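Local structure of uncharacterized protein (Yersinia pestis, 4RGI) at residues L15-D20 / N48-V53; L26-R31 / R57-V62. The protein is of unknown function and consists of a small KTSC domain with an alpha-beta sandwich fold. All blocks are in the same frame, centred on the assembly; numbering follows the deposited sequence.

Contact 1: L15-D20 / N48-V53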
ATOM      1  N   LEU A  15       5.871   2.295   6.518  1.00 13.67           N
ATOM      2  CA  LEU A  15       5.502   2.183   7.929  1.00 12.14           C
ATOM      3  C   LEU A  15       4.231   1.370   8.178  1.00 12.58           C
ATOM      4  O   LEU A  15       4.155   0.600   9.136  1.00 14.85           O
ATOM      5  CB  LEU A  15       5.337   3.577   8.536  1.00 15.02           C
ATOM      6  CG  LEU A  15       6.597   4.432   8.663  1.00 23.95           C
ATOM      7  CD1 LEU A  15       6.216   5.829   9.092  1.00 31.74           C
ATOM      8  CD2 LEU A  15       7.553   3.817   9.675  1.00 28.96           C
ATOM      9  N   SER A  16       3.226   1.538   7.321  1.00 12.19           N
ATOM     10  CA  SER A  16       1.959   0.839   7.496  1.00 11.29           C
ATOM     11  C   SER A  16       1.178   0.762   6.182  1.00 11.89           C
ATOM     12  O   SER A  16       1.382   1.567   5.284  1.00 11.33           O
ATOM     13  CB  SER A  16       1.080   1.514   8.565  1.00 16.61           C
ATOM     14  OG  SER A  16       0.734   2.843   8.194  1.00 19.59           O
ATOM     15  N   ILE A  17       0.289  -0.222   6.101  1.00 11.54           N
ATOM     16  CA  ILE A  17      -0.464  -0.519   4.886  1.00 11.55           C
ATOM     17  C   ILE A  17      -1.880  -0.837   5.263  1.00 13.44           C
ATOM     18  O   ILE A  17      -2.099  -1.654   6.156  1.00 12.76           O
ATOM     19  CB  ILE A  17       0.119  -1.719   4.117  1.00  7.64           C
ATOM     20  CG1 ILE A  17       1.556  -1.450   3.682  1.00 10.29           C
ATOM     21  CG2 ILE A  17      -0.729  -2.044   2.878  1.00  8.83           C
ATOM     22  CD1 ILE A  17       2.255  -2.691   3.141  1.00  9.71           C
ATOM     23  N   GLY A  18      -2.841  -0.214   4.583  1.00 11.16           N
ATOM     24  CA  GLY A  18      -4.241  -0.540   4.798  1.00 11.86           C
ATOM     25  C   GLY A  18      -4.949  -0.850   3.492  1.00 11.02           C
ATOM     26  O   GLY A  18      -4.480  -0.464   2.431  1.00 12.92           O
ATOM     27  N   TYR A  19      -6.068  -1.563   3.569  1.00 11.98           N
ATOM     28  CA  TYR A  19      -6.821  -1.883   2.371  1.00 10.95           C
ATOM     29  C   TYR A  19      -8.316  -1.844   2.663  1.00 16.71           C
ATOM     30  O   TYR A  19      -8.781  -2.361   3.686  1.00 14.15           O
ATOM     31  CB  TYR A  19      -6.415  -3.245   1.823  1.00 16.61           C
ATOM     32  CG  TYR A  19      -7.104  -3.610   0.526  1.00 13.80           C
ATOM     33  CD1 TYR A  19      -6.753  -2.995  -0.671  1.00 13.42           C
ATOM     34  CD2 TYR A  19      -8.108  -4.562   0.499  1.00 18.74           C
ATOM     35  CE1 TYR A  19      -7.398  -3.328  -1.869  1.00 15.85           C
ATOM     36  CE2 TYR A  19      -8.746  -4.910  -0.693  1.00 19.87           C
ATOM     37  CZ  TYR A  19      -8.401  -4.279  -1.868  1.00 16.02           C
ATOM     38  OH  TYR A  19      -9.046  -4.632  -3.045  1.00 17.95           O
ATOM     39  N   ASP A  20      -9.045  -1.191   1.765  1.00 13.72           N
ATOM     40  CA  ASP A  20     -10.501  -1.069   1.845  1.00 21.81           C
ATOM     41  C   ASP A  20     -11.098  -1.920   0.736  1.00 23.28           C
ATOM     42  O   ASP A  20     -11.087  -1.520  -0.423  1.00 22.64           O
ATOM     43  CB  ASP A  20     -10.893   0.409   1.709  1.00 20.74           C
ATOM     44  CG  ASP A  20     -12.387   0.651   1.808  1.00 29.39           C
ATOM     45  OD1 ASP A  20     -13.178  -0.312   1.904  1.00 35.40           O
ATOM     46  OD2 ASP A  20     -12.759   1.837   1.773  1.00 31.27           O
ATOM     47  N   ASN A  48      -0.929 -10.384  -1.396  1.00 10.48           N
ATOM     48  CA  ASN A  48       0.460 -10.632  -1.779  1.00 10.28           C
ATOM     49  C   ASN A  48       1.444  -9.589  -1.232  1.00 12.34           C
ATOM     50  O   ASN A  48       2.587  -9.908  -0.926  1.00 10.81           O
ATOM     51  CB  ASN A  48       0.603 -10.688  -3.297  1.00 12.45           C
ATOM     52  CG  ASN A  48      -0.031 -11.924  -3.894  1.00 15.76           C
ATOM     53  OD1 ASN A  48      -0.331 -12.898  -3.191  1.00 18.34           O
ATOM     54  ND2 ASN A  48      -0.234 -11.894  -5.206  1.00 14.82           N
ATOM     55  N   PHE A  49       0.995  -8.347  -1.150  1.00 11.36           N
ATOM     56  CA  PHE A  49       1.767  -7.256  -0.557  1.00  9.71           C
ATOM     57  C   PHE A  49       2.093  -7.594   0.884  1.00  9.69           C
ATOM     58  O   PHE A  49       3.234  -7.475   1.320  1.00 11.05           O
ATOM     59  CB  PHE A  49       0.962  -5.956  -0.616  1.00  8.82           C
ATOM     60  CG  PHE A  49       1.784  -4.673  -0.502  1.00  8.61           C
ATOM     61  CD1 PHE A  49       3.160  -4.679  -0.338  1.00  8.91           C
ATOM     62  CD2 PHE A  49       1.137  -3.451  -0.578  1.00  9.57           C
ATOM     63  CE1 PHE A  49       3.875  -3.475  -0.254  1.00 10.04           C
ATOM     64  CE2 PHE A  49       1.838  -2.237  -0.492  1.00 11.52           C
ATOM     65  CZ  PHE A  49       3.217  -2.255  -0.317  1.00  8.62           C
HETATM   66  N   MSE A  50       1.084  -8.036   1.622  1.00 10.10           N
HETATM   67  CA  MSE A  50       1.263  -8.301   3.048  1.00 11.54           C
HETATM   68  C   MSE A  50       2.151  -9.518   3.285  1.00 13.83           C
HETATM   69  O   MSE A  50       2.837  -9.599   4.305  1.00 17.36           O
HETATM   70  CB  MSE A  50      -0.089  -8.488   3.740  1.00 12.84           C
HETATM   71  CG  MSE A  50      -0.969  -7.243   3.723  1.00 14.16           C
HETATM   72 SE   MSE A  50      -0.067  -5.565   4.251  0.70 23.61          SE
HETATM   73  CE  MSE A  50       0.153  -5.865   6.159  1.00 21.86           C
ATOM     74  N   SER A  51       2.157 -10.449   2.336  1.00 11.30           N
ATOM     75  CA  SER A  51       2.975 -11.654   2.467  1.00 14.59           C
ATOM     76  C   SER A  51       4.374 -11.530   1.908  1.00 14.29           C
ATOM     77  O   SER A  51       5.185 -12.431   2.089  1.00 18.65           O
ATOM     78  CB  SER A  51       2.287 -12.831   1.778  1.00 18.26           C
ATOM     79  OG  SER A  51       1.028 -13.055   2.364  1.00 34.48           O
ATOM     80  N   ALA A  52       4.663 -10.438   1.213  1.00 10.12           N
ATOM     81  CA  ALA A  52       5.958 -10.290   0.556  1.00 10.42           C
ATOM     82  C   ALA A  52       7.105 -10.304   1.557  1.00 11.35           C
ATOM     83  O   ALA A  52       6.987  -9.761   2.657  1.00 15.24           O
ATOM     84  CB  ALA A  52       6.004  -8.992  -0.247  1.00 10.73           C
ATOM     85  N   VAL A  53       8.210 -10.916   1.152  1.00 12.19           N
ATOM     86  CA  VAL A  53       9.457 -10.861   1.894  1.00 17.27           C
ATOM     87  C   VAL A  53       9.898  -9.405   2.111  1.00 19.30           C
ATOM     88  O   VAL A  53      10.216  -8.997   3.231  1.00 18.41           O
ATOM     89  CB  VAL A  53      10.562 -11.647   1.146  1.00 14.76           C
ATOM     90  CG1 VAL A  53      11.926 -11.338   1.716  1.00 14.44           C
ATOM     91  CG2 VAL A  53      10.280 -13.130   1.181  1.00 16.93           C
TER
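I17, on strand 14-20, faces the last turn of helix 43-51; the CA atoms of I17 and M50 are 8.2 Å apart, the closest approach of the two backbones by CA atoms. No hydrogen bond joins the two segments, and the contact rests on three apolar side chains. I17 points at the helix; its longer branch meets F49, and CG2 chiefly meets M50. CD1 of I17 sits over the centre of one face of F49, 3.6 Å from the ring centroid and 13° off the ring normal. This is a CH-pi contact, and all six ring carbons lie within 4.2 Å of that one methyl. F49 starts toward the strand, and with CG anti to its backbone N (chi1 -159°) its ring lies face-on to the I17 methyl. The other branch of I17 meets the selenomethionine M50, with CG2 3.8 Å from SE. CB of I17 is almost as close to the same SE, at 3.9 Å. M50 does not start toward the strand, but its chain bends at chi2 and chi3 and the selenium ends against I17. I17 and M50 thus run alongside each other in opposite directions. F49 also packs on L26 and I28 of the next strand, and M50 touches V9. On the strand, L15 and S16 both face Q29, forming a classic beta bulge. S16 points away from the helix, and its OG is hydrogen-bonded to Q29 and R6. The arrangement is the layer packing of an alpha-beta sandwich: residues on one face of an antiparallel sheet meet a covering helix in a buried, apolar interface.

Contact 2: L26-R31 / R57-V62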
ATOM      1  N   LEU A  26      -6.010   0.986  -1.676  1.00  9.54           N
ATOM      2  CA  LEU A  26      -4.850   0.591  -0.900  1.00  8.59           C
ATOM      3  C   LEU A  26      -4.210   1.839  -0.326  1.00 11.77           C
ATOM      4  O   LEU A  26      -4.002   2.790  -1.056  1.00 14.67           O
ATOM      5  CB  LEU A  26      -3.850  -0.140  -1.786  1.00  8.72           C
ATOM      6  CG  LEU A  26      -2.545  -0.591  -1.159  1.00  9.57           C
ATOM      7  CD1 LEU A  26      -2.768  -1.821  -0.289  1.00 12.50           C
ATOM      8  CD2 LEU A  26      -1.602  -0.901  -2.271  1.00 10.31           C
ATOM      9  N   GLU A  27      -3.906   1.851   0.971  1.00 10.41           N
ATOM     10  CA  GLU A  27      -3.296   3.034   1.568  1.00 10.44           C
ATOM     11  C   GLU A  27      -1.920   2.674   2.098  1.00 15.77           C
ATOM     12  O   GLU A  27      -1.767   1.711   2.846  1.00 12.65           O
ATOM     13  CB  GLU A  27      -4.183   3.598   2.679  1.00 12.78           C
ATOM     14  CG  GLU A  27      -3.819   5.000   3.119  1.00 18.17           C
ATOM     15  CD  GLU A  27      -4.895   5.608   4.020  1.00 25.77           C
ATOM     16  OE1 GLU A  27      -5.901   6.127   3.497  1.00 26.34           O
ATOM     17  OE2 GLU A  27      -4.740   5.527   5.247  1.00 24.93           O
ATOM     18  N   ILE A  28      -0.916   3.440   1.690  1.00  9.50           N
ATOM     19  CA  ILE A  28       0.455   3.148   2.075  1.00  8.91           C
ATOM     20  C   ILE A  28       1.039   4.357   2.792  1.00 10.56           C
ATOM     21  O   ILE A  28       1.051   5.446   2.240  1.00 12.16           O
ATOM     22  CB  ILE A  28       1.341   2.827   0.869  1.00  7.85           C
ATOM     23  CG1 ILE A  28       0.734   1.692   0.037  1.00  6.86           C
ATOM     24  CG2 ILE A  28       2.751   2.451   1.358  1.00 10.01           C
ATOM     25  CD1 ILE A  28       1.585   1.306  -1.154  1.00  8.99           C
ATOM     26  N   GLN A  29       1.507   4.168   4.018  1.00 11.20           N
ATOM     27  CA  GLN A  29       2.218   5.237   4.698  1.00 12.67           C
ATOM     28  C   GLN A  29       3.730   5.007   4.585  1.00 12.43           C
ATOM     29  O   GLN A  29       4.248   4.014   5.085  1.00 17.46           O
ATOM     30  CB  GLN A  29       1.779   5.308   6.153  1.00 13.77           C
ATOM     31  CG  GLN A  29       2.573   6.287   6.986  1.00 15.55           C
ATOM     32  CD  GLN A  29       2.127   6.287   8.417  1.00 21.33           C
ATOM     33  OE1 GLN A  29       1.726   5.256   8.961  1.00 19.61           O
ATOM     34  NE2 GLN A  29       2.195   7.454   9.050  1.00 24.31           N
ATOM     35  N   PHE A  30       4.424   5.913   3.906  1.00 15.11           N
ATOM     36  CA  PHE A  30       5.868   5.801   3.702  1.00 16.79           C
ATOM     37  C   PHE A  30       6.666   6.471   4.832  1.00 23.87           C
ATOM     38  O   PHE A  30       6.178   7.386   5.483  1.00 26.36           O
ATOM     39  CB  PHE A  30       6.259   6.421   2.361  1.00 17.74           C
ATOM     40  CG  PHE A  30       5.661   5.724   1.174  1.00 14.60           C
ATOM     41  CD1 PHE A  30       4.473   6.159   0.618  1.00 12.64           C
ATOM     42  CD2 PHE A  30       6.299   4.637   0.611  1.00 16.36           C
ATOM     43  CE1 PHE A  30       3.935   5.508  -0.479  1.00 15.61           C
ATOM     44  CE2 PHE A  30       5.766   3.988  -0.469  1.00 12.37           C
ATOM     45  CZ  PHE A  30       4.584   4.417  -1.014  1.00 13.96           C
ATOM     46  N   ARG A  31       7.896   6.020   5.056  1.00 20.81           N
ATOM     47  CA  ARG A  31       8.714   6.588   6.125  1.00 28.90           C
ATOM     48  C   ARG A  31       8.955   8.089   5.977  1.00 35.92           C
ATOM     49  O   ARG A  31       8.640   8.866   6.887  1.00 43.62           O
ATOM     50  CB  ARG A  31      10.061   5.875   6.202  1.00 31.83           C
ATOM     51  CG  ARG A  31       9.971   4.494   6.792  1.00 33.52           C
ATOM     52  CD  ARG A  31      11.250   4.114   7.496  1.00 32.36           C
ATOM     53  NE  ARG A  31      11.096   2.830   8.166  1.00 32.55           N
ATOM     54  CZ  ARG A  31      10.926   2.684   9.472  1.00 35.95           C
ATOM     55  NH1 ARG A  31      10.903   3.748  10.266  1.00 34.39           N
ATOM     56  NH2 ARG A  31      10.791   1.470   9.988  1.00 44.00           N
ATOM     57  N   ARG A  57      10.337  -4.040  -2.248  1.00 15.25           N
ATOM     58  CA  ARG A  57      10.474  -4.681  -3.547  1.00 12.18           C
ATOM     59  C   ARG A  57       9.124  -4.907  -4.180  1.00 11.21           C
ATOM     60  O   ARG A  57       8.951  -4.705  -5.386  1.00 14.69           O
ATOM     61  CB  ARG A  57      11.207  -6.020  -3.433  1.00 14.19           C
ATOM     62  CG  ARG A  57      11.317  -6.744  -4.779  1.00 14.49           C
ATOM     63  CD  ARG A  57      12.032  -8.101  -4.678  1.00 24.31           C
ATOM     64  NE  ARG A  57      11.856  -8.891  -5.897  1.00 26.64           N
ATOM     65  CZ  ARG A  57      12.692  -8.858  -6.928  1.00 36.14           C
ATOM     66  NH1 ARG A  57      13.773  -8.083  -6.888  1.00 40.09           N
ATOM     67  NH2 ARG A  57      12.448  -9.604  -7.999  1.00 42.88           N
ATOM     68  N   PHE A  58       8.167  -5.335  -3.364  1.00 10.50           N
ATOM     69  CA  PHE A  58       6.824  -5.584  -3.878  1.00 11.48           C
ATOM     70  C   PHE A  58       6.189  -4.271  -4.310  1.00  9.53           C
ATOM     71  O   PHE A  58       5.584  -4.195  -5.367  1.00 10.65           O
ATOM     72  CB  PHE A  58       5.942  -6.280  -2.845  1.00 13.85           C
ATOM     73  CG  PHE A  58       4.597  -6.686  -3.385  1.00 10.82           C
ATOM     74  CD1 PHE A  58       3.544  -5.786  -3.417  1.00 13.17           C
ATOM     75  CD2 PHE A  58       4.399  -7.957  -3.866  1.00 10.84           C
ATOM     76  CE1 PHE A  58       2.319  -6.146  -3.922  1.00 15.90           C
ATOM     77  CE2 PHE A  58       3.169  -8.327  -4.374  1.00 15.78           C
ATOM     78  CZ  PHE A  58       2.129  -7.422  -4.402  1.00 12.53           C
ATOM     79  N   PHE A  59       6.332  -3.230  -3.498  1.00  9.43           N
ATOM     80  CA  PHE A  59       5.812  -1.932  -3.904  1.00 10.58           C
ATOM     81  C   PHE A  59       6.412  -1.516  -5.243  1.00 13.28           C
ATOM     82  O   PHE A  59       5.703  -1.110  -6.160  1.00  9.82           O
ATOM     83  CB  PHE A  59       6.094  -0.865  -2.864  1.00  9.67           C
ATOM     84  CG  PHE A  59       5.772   0.513  -3.333  1.00 11.38           C
ATOM     85  CD1 PHE A  59       4.459   0.898  -3.537  1.00 13.65           C
ATOM     86  CD2 PHE A  59       6.773   1.420  -3.593  1.00 16.26           C
ATOM     87  CE1 PHE A  59       4.157   2.172  -3.974  1.00 12.47           C
ATOM     88  CE2 PHE A  59       6.478   2.702  -4.034  1.00 14.01           C
ATOM     89  CZ  PHE A  59       5.178   3.081  -4.228  1.00 14.55           C
ATOM     90  N   ASP A  60       7.727  -1.631  -5.367  1.00 11.91           N
ATOM     91  CA  ASP A  60       8.390  -1.209  -6.603  1.00 14.39           C
ATOM     92  C   ASP A  60       7.951  -2.010  -7.822  1.00 19.72           C
ATOM     93  O   ASP A  60       7.814  -1.460  -8.918  1.00 18.61           O
ATOM     94  CB  ASP A  60       9.915  -1.309  -6.466  1.00 15.57           C
ATOM     95  CG  ASP A  60      10.504  -0.186  -5.648  1.00 24.11           C
ATOM     96  OD1 ASP A  60       9.853   0.871  -5.549  1.00 31.14           O
ATOM     97  OD2 ASP A  60      11.624  -0.349  -5.115  1.00 24.31           O
ATOM     98  N   GLY A  61       7.719  -3.304  -7.640  1.00 13.98           N
ATOM     99  CA  GLY A  61       7.455  -4.177  -8.770  1.00 13.86           C
ATOM    100  C   GLY A  61       6.002  -4.308  -9.180  1.00 18.83           C
ATOM    101  O   GLY A  61       5.701  -4.605 -10.348  1.00 17.56           O
ATOM    102  N   VAL A  62       5.090  -4.086  -8.236  1.00 10.62           N
ATOM    103  CA  VAL A  62       3.691  -4.408  -8.470  1.00 10.56           C
ATOM    104  C   VAL A  62       2.751  -3.216  -8.352  1.00 12.04           C
ATOM    105  O   VAL A  62       1.733  -3.156  -9.041  1.00 13.09           O
ATOM    106  CB  VAL A  62       3.235  -5.507  -7.496  1.00 10.27           C
ATOM    107  CG1 VAL A  62       1.803  -5.912  -7.750  1.00 15.79           C
ATOM    108  CG2 VAL A  62       4.159  -6.706  -7.616  1.00 15.50           C
TER
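The F30 and F59 rings meet edge to face, in a T-shaped pair with the planes at 66° and the centroids 5.1 Å apart. F30 supplies the edge. Its CZ stands over one face of F59, displaced toward the rim, and comes within 3.5 Å of CZ of F59. One face of F30 is covered from within its own strand by CG2 of I28, which lies 3.6 Å above the ring plane, near the rim. CE1 of F59 lies at the edge of F30, in its plane. The side chains of the two phenylalanines cross at about a right angle. F59 points toward the strand, and with CG anti to its backbone N (chi1 171°) it presents a ring face to CZ of F30. I28 adds a second contact through the end of its longer branch: CD1 is 3.8 Å from CD1 of F59. I28 therefore packs against both rings, using CG2 for F30 and CD1 for F59. No hydrogen bond crosses between the segments. F59 stands at the start of a pi-type widening of the helix, 59-62. One residue on from F59, D60 forms salt bridges with R13 and K64, while F59 itself packs on both of these residues. I28 and F30 also touch I14 and Y38 on the two neighbouring strands. The contact seats helix 55-63 on strand 25-30, the central strand of the antiparallel sheet. This cluster of aromatic and branched aliphatic side chains forms part of the hydrophobic core between helix and sheet in an alpha-beta sandwich.

Contacts 1 and 2 have centres 8 Å apart and belong to one buried core. Their strands, 14-20 and 25-30, are antiparallel neighbours in the same sheet. Helix 43-51 is succeeded by helix 55-63. The segments alternate along the sequence: strand 14-20 packs on helix 43-51, and strand 25-30 on helix 55-63. The contacts touch at both layers. In the sheet, L15 N lies 2.8 Å from Q29 O, a probable hydrogen bond. Between the helices, F49 CD1 packs 3.3 Å from F58 CD1. All four segments belong to the KTSC domain, and together they join both helices to the sheet.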